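PDB 6ZXA: LHC domain-containing protein from Marichromatium purpuratum 984, which binds bacteriochlorophyll a and okenone in the membrane and probably passes excitation energy to the reaction centres as a light-harvesting antenna polypeptide. Local coordinates for residues F42-M45 with W46-S50. Residues are numbered along the deposited sequence; the frame is centred on the assembly and turned at random.
With BCL (bacteriochlorophyll a), chain R.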
ATOM      1  N   PHE A  42       8.780   6.633   8.962  1.00 15.00           N
ATOM      2  CA  PHE A  42       9.799   5.838   8.285  1.00 15.97           C
ATOM      3  C   PHE A  42       9.895   6.194   6.805  1.00 15.45           C
ATOM      4  O   PHE A  42      10.996   6.269   6.251  1.00 13.76           O
ATOM      5  CB  PHE A  42       9.495   4.348   8.447  1.00 19.22           C
ATOM      6  CG  PHE A  42      10.189   3.701   9.608  1.00 20.68           C
ATOM      7  CD1 PHE A  42      11.455   3.175   9.467  1.00 24.29           C
ATOM      8  CD2 PHE A  42       9.561   3.584  10.830  1.00 22.08           C
ATOM      9  CE1 PHE A  42      12.091   2.571  10.528  1.00 27.45           C
ATOM     10  CE2 PHE A  42      10.193   2.984  11.895  1.00 24.01           C
ATOM     11  CZ  PHE A  42      11.458   2.476  11.743  1.00 26.98           C
ATOM     12  N   VAL A  43       8.754   6.399   6.146  1.00 13.25           N
ATOM     13  CA  VAL A  43       8.775   6.801   4.742  1.00 13.11           C
ATOM     14  C   VAL A  43       9.433   8.165   4.589  1.00 12.59           C
ATOM     15  O   VAL A  43      10.244   8.379   3.681  1.00 14.74           O
ATOM     16  CB  VAL A  43       7.354   6.795   4.147  1.00 14.65           C
ATOM     17  CG1 VAL A  43       7.379   7.322   2.725  1.00 11.27           C
ATOM     18  CG2 VAL A  43       6.770   5.407   4.180  1.00 11.97           C
ATOM     19  N   GLN A  44       9.085   9.106   5.468  1.00 11.84           N
ATOM     20  CA  GLN A  44       9.730  10.413   5.469  1.00 13.06           C
ATOM     21  C   GLN A  44      11.234  10.279   5.651  1.00 12.94           C
ATOM     22  O   GLN A  44      12.019  10.929   4.955  1.00 12.53           O
ATOM     23  CB  GLN A  44       9.135  11.285   6.573  1.00 14.56           C
ATOM     24  CG  GLN A  44      10.023  12.437   7.000  1.00 13.91           C
ATOM     25  CD  GLN A  44      10.143  13.499   5.932  1.00 17.57           C
ATOM     26  OE1 GLN A  44       9.223  13.708   5.152  1.00 15.94           O
ATOM     27  NE2 GLN A  44      11.279  14.173   5.889  1.00 17.86           N
ATOM     28  N   MET A  45      11.642   9.437   6.597  1.00 13.13           N
ATOM     29  CA  MET A  45      13.052   9.177   6.846  1.00 14.11           C
ATOM     30  C   MET A  45      13.750   8.666   5.592  1.00 13.18           C
ATOM     31  O   MET A  45      14.813   9.166   5.211  1.00 14.11           O
ATOM     32  CB  MET A  45      13.171   8.181   7.996  1.00 15.94           C
ATOM     33  CG  MET A  45      14.563   7.764   8.361  1.00 19.33           C
ATOM     34  SD  MET A  45      14.544   6.401   9.529  1.00 20.49           S
ATOM     35  CE  MET A  45      14.205   5.035   8.437  1.00 19.56           C
ATOM     36  N   TRP A  46      13.144   7.689   4.916  1.00 12.13           N
ATOM     37  CA  TRP A  46      13.744   7.138   3.705  1.00 12.61           C
ATOM     38  C   TRP A  46      13.850   8.186   2.603  1.00 13.90           C
ATOM     39  O   TRP A  46      14.859   8.249   1.897  1.00 12.25           O
ATOM     40  CB  TRP A  46      12.941   5.932   3.216  1.00 12.42           C
ATOM     41  CG  TRP A  46      13.035   4.737   4.106  1.00 14.48           C
ATOM     42  CD1 TRP A  46      14.142   4.280   4.738  1.00 14.24           C
ATOM     43  CD2 TRP A  46      11.974   3.847   4.464  1.00 13.64           C
ATOM     44  NE1 TRP A  46      13.845   3.164   5.467  1.00 14.80           N
ATOM     45  CE2 TRP A  46      12.517   2.876   5.316  1.00 13.41           C
ATOM     46  CE3 TRP A  46      10.619   3.775   4.140  1.00 13.64           C
ATOM     47  CZ2 TRP A  46      11.758   1.846   5.853  1.00 16.79           C
ATOM     48  CZ3 TRP A  46       9.869   2.761   4.676  1.00 16.56           C
ATOM     49  CH2 TRP A  46      10.438   1.805   5.523  1.00 16.42           C
ATOM     50  N   LEU A  47      12.824   9.020   2.443  1.00 15.25           N
ATOM     51  CA  LEU A  47      12.840   9.994   1.354  1.00 16.96           C
ATOM     52  C   LEU A  47      13.862  11.094   1.607  1.00 15.44           C
ATOM     53  O   LEU A  47      14.632  11.458   0.706  1.00 18.12           O
ATOM     54  CB  LEU A  47      11.445  10.586   1.156  1.00 20.87           C
ATOM     55  CG  LEU A  47      10.418   9.698   0.444  1.00 28.56           C
ATOM     56  CD1 LEU A  47       9.023  10.080   0.842  1.00 29.51           C
ATOM     57  CD2 LEU A  47      10.566   9.783  -1.053  1.00 30.39           C
ATOM     58  N   ILE A  48      13.894  11.631   2.827  1.00 14.82           N
ATOM     59  CA  ILE A  48      14.890  12.645   3.142  1.00 15.87           C
ATOM     60  C   ILE A  48      16.289  12.052   3.061  1.00 16.09           C
ATOM     61  O   ILE A  48      17.231  12.742   2.671  1.00 17.44           O
ATOM     62  CB  ILE A  48      14.608  13.300   4.511  1.00 19.23           C
ATOM     63  CG1 ILE A  48      15.546  14.475   4.763  1.00 22.48           C
ATOM     64  CG2 ILE A  48      14.749  12.320   5.647  1.00 17.44           C
ATOM     65  CD1 ILE A  48      15.495  15.538   3.726  1.00 26.45           C
ATOM     66  N   HIS A  49      16.450  10.762   3.358  1.00 15.12           N
ATOM     67  CA  HIS A  49      17.772  10.166   3.223  1.00 16.64           C
ATOM     68  C   HIS A  49      18.170   9.993   1.766  1.00 18.62           C
ATOM     69  O   HIS A  49      19.320  10.238   1.413  1.00 21.37           O
ATOM     70  CB  HIS A  49      17.832   8.833   3.945  1.00 13.59           C
ATOM     71  CG  HIS A  49      18.087   8.971   5.405  1.00 12.26           C
ATOM     72  ND1 HIS A  49      17.097   9.306   6.296  1.00 10.72           N
ATOM     73  CD2 HIS A  49      19.219   8.849   6.127  1.00 11.75           C
ATOM     74  CE1 HIS A  49      17.603   9.368   7.510  1.00 11.62           C
ATOM     75  NE2 HIS A  49      18.888   9.092   7.433  1.00 10.48           N
ATOM     76  N   SER A  50      17.255   9.541   0.910  1.00 18.79           N
ATOM     77  CA  SER A  50      17.574   9.465  -0.511  1.00 21.19           C
ATOM     78  C   SER A  50      18.030  10.821  -1.023  1.00 21.56           C
ATOM     79  O   SER A  50      19.061  10.935  -1.699  1.00 22.61           O
ATOM     80  CB  SER A  50      16.369   8.972  -1.309  1.00 21.20           C
ATOM     81  OG  SER A  50      15.651   7.990  -0.602  1.00 32.76           O
TER
HETATM   82 MG   BCL R 102      16.801  17.550   7.732  1.00 14.16          MG
HETATM   83  CHA BCL R 102      15.335  14.827   9.226  1.00 13.02           C
HETATM   84  CHB BCL R 102      14.248  19.453   8.886  1.00 19.16           C
HETATM   85  CHC BCL R 102      17.920  20.093   5.845  1.00 16.05           C
HETATM   86  CHD BCL R 102      18.962  15.414   6.062  1.00 12.50           C
HETATM   87  NA  BCL R 102      15.005  17.145   8.866  1.00 16.76           N
HETATM   88  C1A BCL R 102      14.654  15.978   9.503  1.00 15.90           C
HETATM   89  C2A BCL R 102      13.579  16.210  10.512  1.00 20.66           C
HETATM   90  C3A BCL R 102      13.061  17.594  10.136  1.00 21.81           C
HETATM   91  C4A BCL R 102      14.170  18.148   9.314  1.00 19.51           C
HETATM   92  CMA BCL R 102      11.762  17.517   9.347  1.00 20.90           C
HETATM   93  CAA BCL R 102      14.110  16.128  11.942  1.00 28.75           C
HETATM   94  CBA BCL R 102      13.275  16.761  13.062  1.00 43.46           C
HETATM   95  CGA BCL R 102      13.899  18.009  13.603  1.00 58.40           C
HETATM   96  O1A BCL R 102      14.733  18.057  14.411  1.00 68.37           O
HETATM   97  O2A BCL R 102      13.468  19.115  13.096  1.00 73.05           O
HETATM   98  NB  BCL R 102      16.182  19.478   7.390  1.00 16.53           N
HETATM   99  C1B BCL R 102      15.098  20.097   7.982  1.00 18.31           C
HETATM  100  C2B BCL R 102      15.004  21.419   7.544  1.00 22.52           C
HETATM  101  C3B BCL R 102      16.044  21.637   6.636  1.00 21.94           C
HETATM  102  C4B BCL R 102      16.785  20.399   6.605  1.00 18.29           C
HETATM  103  CMB BCL R 102      13.931  22.370   8.031  1.00 21.54           C
HETATM  104  CAB BCL R 102      16.386  22.788   5.826  1.00 24.79           C
HETATM  105  OBB BCL R 102      17.556  23.127   5.622  1.00 25.77           O
HETATM  106  CBB BCL R 102      15.329  23.640   5.175  1.00 27.43           C
HETATM  107  NC  BCL R 102      18.189  17.706   6.134  1.00 14.97           N
HETATM  108  C1C BCL R 102      18.617  18.898   5.632  1.00 16.61           C
HETATM  109  C2C BCL R 102      19.702  18.756   4.639  1.00 17.74           C
HETATM  110  C3C BCL R 102      20.119  17.299   4.806  1.00 17.57           C
HETATM  111  C4C BCL R 102      19.084  16.747   5.741  1.00 14.41           C
HETATM  112  CMC BCL R 102      19.253  19.096   3.240  1.00 17.79           C
HETATM  113  CAC BCL R 102      21.574  17.129   5.305  1.00 19.03           C
HETATM  114  CBC BCL R 102      22.579  17.428   4.233  1.00 19.60           C
HETATM  115  ND  BCL R 102      17.079  15.554   7.580  1.00 12.81           N
HETATM  116  C1D BCL R 102      18.055  14.797   6.963  1.00 12.07           C
HETATM  117  C2D BCL R 102      17.962  13.451   7.334  1.00 11.59           C
HETATM  118  C3D BCL R 102      16.919  13.389   8.230  1.00 12.45           C
HETATM  119  C4D BCL R 102      16.415  14.663   8.358  1.00 12.01           C
HETATM  120  CMD BCL R 102      18.833  12.351   6.823  1.00 12.09           C
HETATM  121  CAD BCL R 102      16.029  12.534   8.907  1.00 12.91           C
HETATM  122  OBD BCL R 102      15.991  11.311   8.960  1.00 13.00           O
HETATM  123  CBD BCL R 102      14.994  13.398   9.653  1.00 13.64           C
HETATM  124  CGD BCL R 102      13.632  12.934   9.349  1.00 16.06           C
HETATM  125  O1D BCL R 102      12.913  13.390   8.496  1.00 16.42           O
HETATM  126  O2D BCL R 102      13.236  11.939  10.110  1.00 18.97           O
HETATM  127  CED BCL R 102      11.933  11.362   9.870  1.00 20.19           C
HETATM  128  C1  BCL R 102      14.078  20.350  13.600  1.00 90.84           C
HETATM  129  C2  BCL R 102      14.818  20.928  12.410  1.00 87.77           C
HETATM  130  C3  BCL R 102      16.052  20.636  12.140  1.00 93.48           C
HETATM  131  C4  BCL R 102      16.922  19.702  12.957  1.00 99.49           C
HETATM  132  C5  BCL R 102      16.736  21.244  10.930  1.00101.97           C
HETATM  133  C6  BCL R 102      17.088  22.714  11.038  1.00 88.87           C
HETATM  134  C7  BCL R 102      17.632  23.245   9.718  1.00111.07           C
HETATM  135  C8  BCL R 102      18.259  24.633   9.777  1.00116.56           C
HETATM  136  C9  BCL R 102      18.733  25.065   8.381  1.00122.18           C
HETATM  137  C10 BCL R 102      19.458  24.638  10.737  1.00131.28           C
HETATM  138  C11 BCL R 102      20.574  23.603  10.563  1.00143.07           C
HETATM  139  C12 BCL R 102      21.881  23.888  11.335  1.00143.98           C
HETATM  140  C13 BCL R 102      21.873  23.696  12.866  1.00139.64           C
HETATM  141  C14 BCL R 102      21.140  22.414  13.260  1.00146.52           C
HETATM  142  C15 BCL R 102      21.206  24.890  13.621  1.00162.43           C
HETATM  143  C16 BCL R 102      21.342  25.276  15.113  1.00179.06           C
HETATM  144  C17 BCL R 102      21.139  24.328  16.310  1.00194.79           C
HETATM  145  C18 BCL R 102      19.805  23.617  16.447  1.00194.42           C
HETATM  146  C19 BCL R 102      18.710  24.690  16.320  1.00194.37           C
HETATM  147  C20 BCL R 102      19.653  22.881  17.780  1.00198.49           C
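The indole of Trp-46 lies back along the single membrane-spanning helix of this antenna polypeptide, over Phe-42. With CG anti to its own carbonyl carbon (chi1 -69°), the ring covers the preceding turn: Phe-42 CB pushes as a CH-pi bump into the face of the six-membered ring, 4.1 Å from its centroid, while the carbonyl O of Phe-42 lies over a face, offset toward the rim. Val-43 CG2 meets CZ3 at 4.1 Å, and Met-45, bent at its thioether, brings CE to within 3.5 Å of NE1. Were Trp-46 cut back to an alanine, a gap would probably open beside Phe-42 and Val-43, and Gln-44 OE1 of a neighbouring subunit would be likely to lose the indole N-H it accepts. Farther round, Gln-44 NE2 donates to bacteriochlorophyll O1D at 3.2 Å, its OE1 accepting from Trp-46 NE1 of another neighbouring subunit, and Ile-48 CG1 presses on the macrocycle, 3.4 Å from C1D. His-49, the axial ligand of another bacteriochlorophyll's magnesium, takes methyl CMD of this one over the centre of its ring. Its ND1 donates to Met-45 O at 2.5 Å, from above the carbonyl plane, while the backbone N of His-49 reaches the same oxygen from the opposite face.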